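Local coordinates for protein 5'-methylthioadenosine nucleosidase / s-adenosylhomocysteine nucleosidase (Brucella melitensis bv. 1, PDB 4PR3) that belongs to the phosphorylase superfamily of alpha/beta enzymes and binds adenine in a pocket, at residues Ser89-Tyr101 with Ala157-Glu169. Numbering follows the deposited sequence.
Sequences SAGSAKLPQAEVY and AYERIEADMVDME. With ADE (adenine), chain C; PO4 (phosphate ion), chain D.
Lys-94 reaches across to the loop 161-164, its side chain stretched out straight from CG to the amine. Its CB lies beside Asp-164 O, CD and CE pass Ala-163 O, and NZ bonds to the carbonyl oxygens of Ile-161 and Ala-163, each at 3.1 Å. Ile-161 O is met close to its carbonyl plane, Ala-163 O from well above. A long chain with a cationic end suits this place, spanning an exposed surface to gather carbonyl oxygens.

Ser-92 works closer in. With OG anti to the backbone N (chi1 -173°), the hydroxyl donates to Asp-164 O at 2.6 Å and accepts from Leu-95 N at 2.8 Å, the latter an ST motif; a short hydroxyl that can donate one hydrogen bond while accepting another fits this junction. A water held by Ala-93 N adds a second bond to Asp-164 O.

Next to it, Gly-91 and Val-166 form a single antiparallel bridge, a hydrogen-bonded pair, Val-166 N to Gly-91 O (2.9 Å) and Gly-91 N to Val-166 O, linking strand 83-91 to strand 165-167 of the phosphorylase-superfamily sheet beside the adenine. Val-166 CG2 lies 3.5 Å from adenine N1, and Gly-91, having no side chain, lets the Tyr-158 hydroxyl come up to its backbone. The Tyr-158 ring carries Ala-93 CB over the centre of one face, a CH-pi contact for which a lone methyl is well suited.

On the far side of Ser-92, selenomethionine Met-165 passes its CB by Gly-91 O and, bent at its last torsion (60°), sets CE 3.4 Å from Tyr-101 CD1 and 3.5 Å from Leu-95 CD1. That leucine methyl also sits over the centre of a Tyr-101 ring face and meets Asp-164 CB.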
# COMPACT_ATOMS: atom_id res chain seq x y z
N SER A 89 -17.11 -3.64 4.55
CA SER A 89 -17.74 -4.79 3.92
C SER A 89 -16.71 -5.71 3.28
O SER A 89 -15.52 -5.40 3.23
CB SER A 89 -18.75 -4.33 2.87
OG SER A 89 -18.11 -3.59 1.85
N ALA A 90 -17.18 -6.85 2.79
CA ALA A 90 -16.34 -7.82 2.10
C ALA A 90 -17.19 -8.70 1.20
O ALA A 90 -18.39 -8.84 1.44
CB ALA A 90 -15.59 -8.67 3.12
N GLY A 91 -16.59 -9.27 0.17
CA GLY A 91 -17.27 -10.26 -0.65
C GLY A 91 -16.94 -11.68 -0.23
O GLY A 91 -15.87 -11.93 0.32
N SER A 92 -17.86 -12.61 -0.47
CA SER A 92 -17.56 -14.03 -0.34
C SER A 92 -18.45 -14.88 -1.23
O SER A 92 -19.65 -14.63 -1.34
CB SER A 92 -17.73 -14.47 1.11
OG SER A 92 -17.28 -15.80 1.28
N ALA A 93 -17.87 -15.90 -1.86
CA ALA A 93 -18.68 -16.95 -2.47
C ALA A 93 -18.84 -18.14 -1.52
O ALA A 93 -19.65 -19.03 -1.75
CB ALA A 93 -18.05 -17.40 -3.78
N LYS A 94 -18.02 -18.17 -0.47
CA LYS A 94 -18.08 -19.22 0.55
C LYS A 94 -19.07 -18.97 1.69
O LYS A 94 -19.78 -19.87 2.12
CB LYS A 94 -16.68 -19.48 1.10
CG LYS A 94 -15.71 -20.02 0.07
CD LYS A 94 -14.28 -19.97 0.56
CE LYS A 94 -13.32 -20.57 -0.45
NZ LYS A 94 -11.90 -20.37 -0.08
N LEU A 95 -19.09 -17.74 2.19
CA LEU A 95 -19.84 -17.40 3.39
C LEU A 95 -21.27 -16.89 3.14
O LEU A 95 -21.54 -16.27 2.11
CB LEU A 95 -19.05 -16.41 4.25
CG LEU A 95 -17.79 -17.03 4.88
CD1 LEU A 95 -16.99 -15.99 5.63
CD2 LEU A 95 -18.16 -18.17 5.81
N PRO A 96 -22.18 -17.16 4.09
CA PRO A 96 -23.55 -16.63 4.08
C PRO A 96 -23.57 -15.12 3.88
O PRO A 96 -22.82 -14.40 4.53
CB PRO A 96 -24.06 -16.98 5.47
CG PRO A 96 -23.33 -18.21 5.84
CD PRO A 96 -21.97 -18.09 5.22
N GLN A 97 -24.45 -14.65 3.00
CA GLN A 97 -24.54 -13.23 2.70
C GLN A 97 -25.13 -12.45 3.87
O GLN A 97 -25.92 -12.99 4.64
CB GLN A 97 -25.38 -13.00 1.45
CG GLN A 97 -24.84 -13.70 0.22
CD GLN A 97 -23.49 -13.15 -0.22
OE1 GLN A 97 -23.27 -11.94 -0.21
NE2 GLN A 97 -22.58 -14.04 -0.60
N ALA A 98 -24.73 -11.19 3.99
CA ALA A 98 -25.26 -10.28 5.00
C ALA A 98 -25.03 -10.77 6.42
O ALA A 98 -25.89 -10.64 7.28
CB ALA A 98 -26.75 -10.02 4.75
N GLU A 99 -23.86 -11.36 6.65
CA GLU A 99 -23.46 -11.73 8.00
C GLU A 99 -22.12 -11.08 8.35
O GLU A 99 -21.31 -10.81 7.46
CB GLU A 99 -23.38 -13.25 8.17
CG GLU A 99 -23.65 -13.70 9.60
CD GLU A 99 -22.95 -15.00 9.96
OE1 GLU A 99 -22.33 -15.06 11.05
OE2 GLU A 99 -23.01 -15.96 9.16
N VAL A 100 -21.90 -10.82 9.63
CA VAL A 100 -20.69 -10.15 10.09
C VAL A 100 -19.67 -11.13 10.68
O VAL A 100 -20.02 -12.04 11.42
CB VAL A 100 -21.03 -9.04 11.12
CG1 VAL A 100 -22.03 -9.55 12.15
CG2 VAL A 100 -19.77 -8.52 11.79
N TYR A 101 -18.40 -10.93 10.33
CA TYR A 101 -17.33 -11.82 10.76
C TYR A 101 -16.15 -11.02 11.30
O TYR A 101 -15.84 -9.94 10.79
CB TYR A 101 -16.86 -12.69 9.59
CG TYR A 101 -17.91 -13.64 9.05
CD1 TYR A 101 -18.92 -13.18 8.21
CD2 TYR A 101 -17.88 -14.99 9.37
CE1 TYR A 101 -19.88 -14.05 7.72
CE2 TYR A 101 -18.83 -15.86 8.88
CZ TYR A 101 -19.82 -15.38 8.06
OH TYR A 101 -20.77 -16.25 7.57
N ALA A 157 -13.17 -17.16 -9.46
CA ALA A 157 -11.87 -16.79 -8.90
C ALA A 157 -11.85 -15.49 -8.09
O ALA A 157 -11.33 -14.49 -8.58
CB ALA A 157 -10.82 -16.75 -10.00
N TYR A 158 -12.42 -15.46 -6.88
CA TYR A 158 -13.09 -16.58 -6.19
C TYR A 158 -12.35 -17.92 -6.00
O TYR A 158 -11.50 -18.02 -5.13
CB TYR A 158 -14.60 -16.63 -6.43
CG TYR A 158 -15.26 -15.48 -5.68
CD1 TYR A 158 -14.75 -15.06 -4.45
CD2 TYR A 158 -16.33 -14.77 -6.21
CE1 TYR A 158 -15.30 -14.01 -3.76
CE2 TYR A 158 -16.89 -13.70 -5.52
CZ TYR A 158 -16.37 -13.33 -4.30
OH TYR A 158 -16.92 -12.27 -3.60
N GLU A 159 -12.71 -18.95 -6.75
CA GLU A 159 -12.04 -20.24 -6.62
C GLU A 159 -10.50 -20.18 -6.68
O GLU A 159 -9.82 -21.14 -6.30
CB GLU A 159 -12.59 -21.25 -7.62
CG GLU A 159 -14.00 -21.72 -7.29
CD GLU A 159 -14.13 -22.25 -5.87
OE1 GLU A 159 -13.18 -22.90 -5.39
OE2 GLU A 159 -15.18 -22.00 -5.24
N ARG A 160 -9.95 -19.08 -7.18
CA ARG A 160 -8.51 -18.83 -7.06
C ARG A 160 -8.12 -18.22 -5.71
O ARG A 160 -6.94 -17.98 -5.44
CB ARG A 160 -8.00 -17.95 -8.21
CG ARG A 160 -7.64 -18.71 -9.47
CD ARG A 160 -7.49 -17.80 -10.69
NE ARG A 160 -6.43 -16.81 -10.54
CZ ARG A 160 -6.64 -15.52 -10.29
NH1 ARG A 160 -7.88 -15.06 -10.16
NH2 ARG A 160 -5.61 -14.68 -10.17
N ILE A 161 -9.11 -17.96 -4.85
CA ILE A 161 -8.86 -17.37 -3.53
C ILE A 161 -9.05 -18.39 -2.41
O ILE A 161 -10.13 -18.96 -2.25
CB ILE A 161 -9.80 -16.17 -3.27
CG1 ILE A 161 -9.74 -15.16 -4.42
CG2 ILE A 161 -9.49 -15.51 -1.93
CD1 ILE A 161 -8.36 -14.56 -4.63
N GLU A 162 -7.99 -18.61 -1.62
CA GLU A 162 -8.04 -19.60 -0.55
C GLU A 162 -8.81 -19.10 0.68
O GLU A 162 -9.42 -19.89 1.40
CB GLU A 162 -6.62 -20.01 -0.12
CG GLU A 162 -5.68 -20.34 -1.27
CD GLU A 162 -5.91 -21.72 -1.86
OE1 GLU A 162 -6.84 -22.42 -1.42
OE2 GLU A 162 -5.14 -22.11 -2.77
N ALA A 163 -8.78 -17.80 0.90
CA ALA A 163 -9.43 -17.19 2.06
C ALA A 163 -10.95 -17.29 1.97
O ALA A 163 -11.50 -17.50 0.89
CB ALA A 163 -8.99 -15.74 2.22
N ASP A 164 -11.62 -17.15 3.11
CA ASP A 164 -13.08 -17.21 3.16
C ASP A 164 -13.73 -15.99 2.51
O ASP A 164 -14.78 -16.09 1.88
CB ASP A 164 -13.57 -17.32 4.60
CG ASP A 164 -13.12 -18.60 5.28
OD1 ASP A 164 -12.83 -19.58 4.55
OD2 ASP A 164 -13.06 -18.62 6.53
N MSE A 165 -13.11 -14.83 2.69
CA MSE A 165 -13.67 -13.57 2.19
C MSE A 165 -12.59 -12.64 1.66
O MSE A 165 -11.40 -12.85 1.90
CB MSE A 165 -14.49 -12.88 3.29
CG MSE A 165 -13.85 -12.97 4.67
SE MSE A 165 -14.72 -11.84 6.01
CE MSE A 165 -16.49 -12.59 5.98
N VAL A 166 -13.00 -11.61 0.92
CA VAL A 166 -12.06 -10.69 0.28
C VAL A 166 -12.37 -9.22 0.59
O VAL A 166 -13.53 -8.82 0.65
CB VAL A 166 -12.04 -10.90 -1.26
CG1 VAL A 166 -11.57 -12.30 -1.61
CG2 VAL A 166 -13.40 -10.63 -1.86
N ASP A 167 -11.31 -8.43 0.78
CA ASP A 167 -11.46 -6.99 0.91
C ASP A 167 -10.31 -6.26 0.23
O ASP A 167 -9.40 -6.88 -0.32
CB ASP A 167 -11.56 -6.57 2.38
CG ASP A 167 -10.20 -6.36 3.02
OD1 ASP A 167 -9.29 -7.18 2.78
OD2 ASP A 167 -10.04 -5.36 3.77
N MSE A 168 -10.38 -4.93 0.21
CA MSE A 168 -9.33 -4.12 -0.39
C MSE A 168 -8.36 -3.38 0.54
O MSE A 168 -7.49 -2.66 0.06
CB MSE A 168 -9.95 -3.18 -1.42
CG MSE A 168 -10.75 -3.96 -2.43
SE MSE A 168 -11.82 -2.84 -3.56
CE MSE A 168 -10.38 -1.75 -4.31
N GLU A 169 -8.51 -3.56 1.84
CA GLU A 169 -7.86 -2.67 2.82
C GLU A 169 -7.03 -3.36 3.90
O GLU A 169 -5.86 -3.04 4.08
CB GLU A 169 -8.87 -1.72 3.47
CG GLU A 169 -9.27 -0.55 2.59
CD GLU A 169 -10.38 -0.90 1.62
OE1 GLU A 169 -11.33 -1.60 2.03
OE2 GLU A 169 -10.30 -0.46 0.45
N9 ADE C . -15.50 -5.40 -0.57
C8 ADE C . -16.81 -5.76 -0.69
N7 ADE C . -17.04 -6.63 -1.64
C5 ADE C . -15.79 -6.85 -2.19
C6 ADE C . -15.35 -7.67 -3.25
N6 ADE C . -16.16 -8.45 -3.97
N1 ADE C . -14.03 -7.67 -3.54
C2 ADE C . -13.21 -6.89 -2.82
N3 ADE C . -13.51 -6.08 -1.81
C4 ADE C . -14.83 -6.11 -1.54
P PO4 D . -5.36 -15.92 -0.88
O1 PO4 D . -4.11 -15.09 -0.68
O2 PO4 D . -6.37 -15.11 -1.66
O3 PO4 D . -5.02 -17.18 -1.65
O4 PO4 D . -5.94 -16.28 0.47
O HOH W 1 -15.13 -16.62 -1.07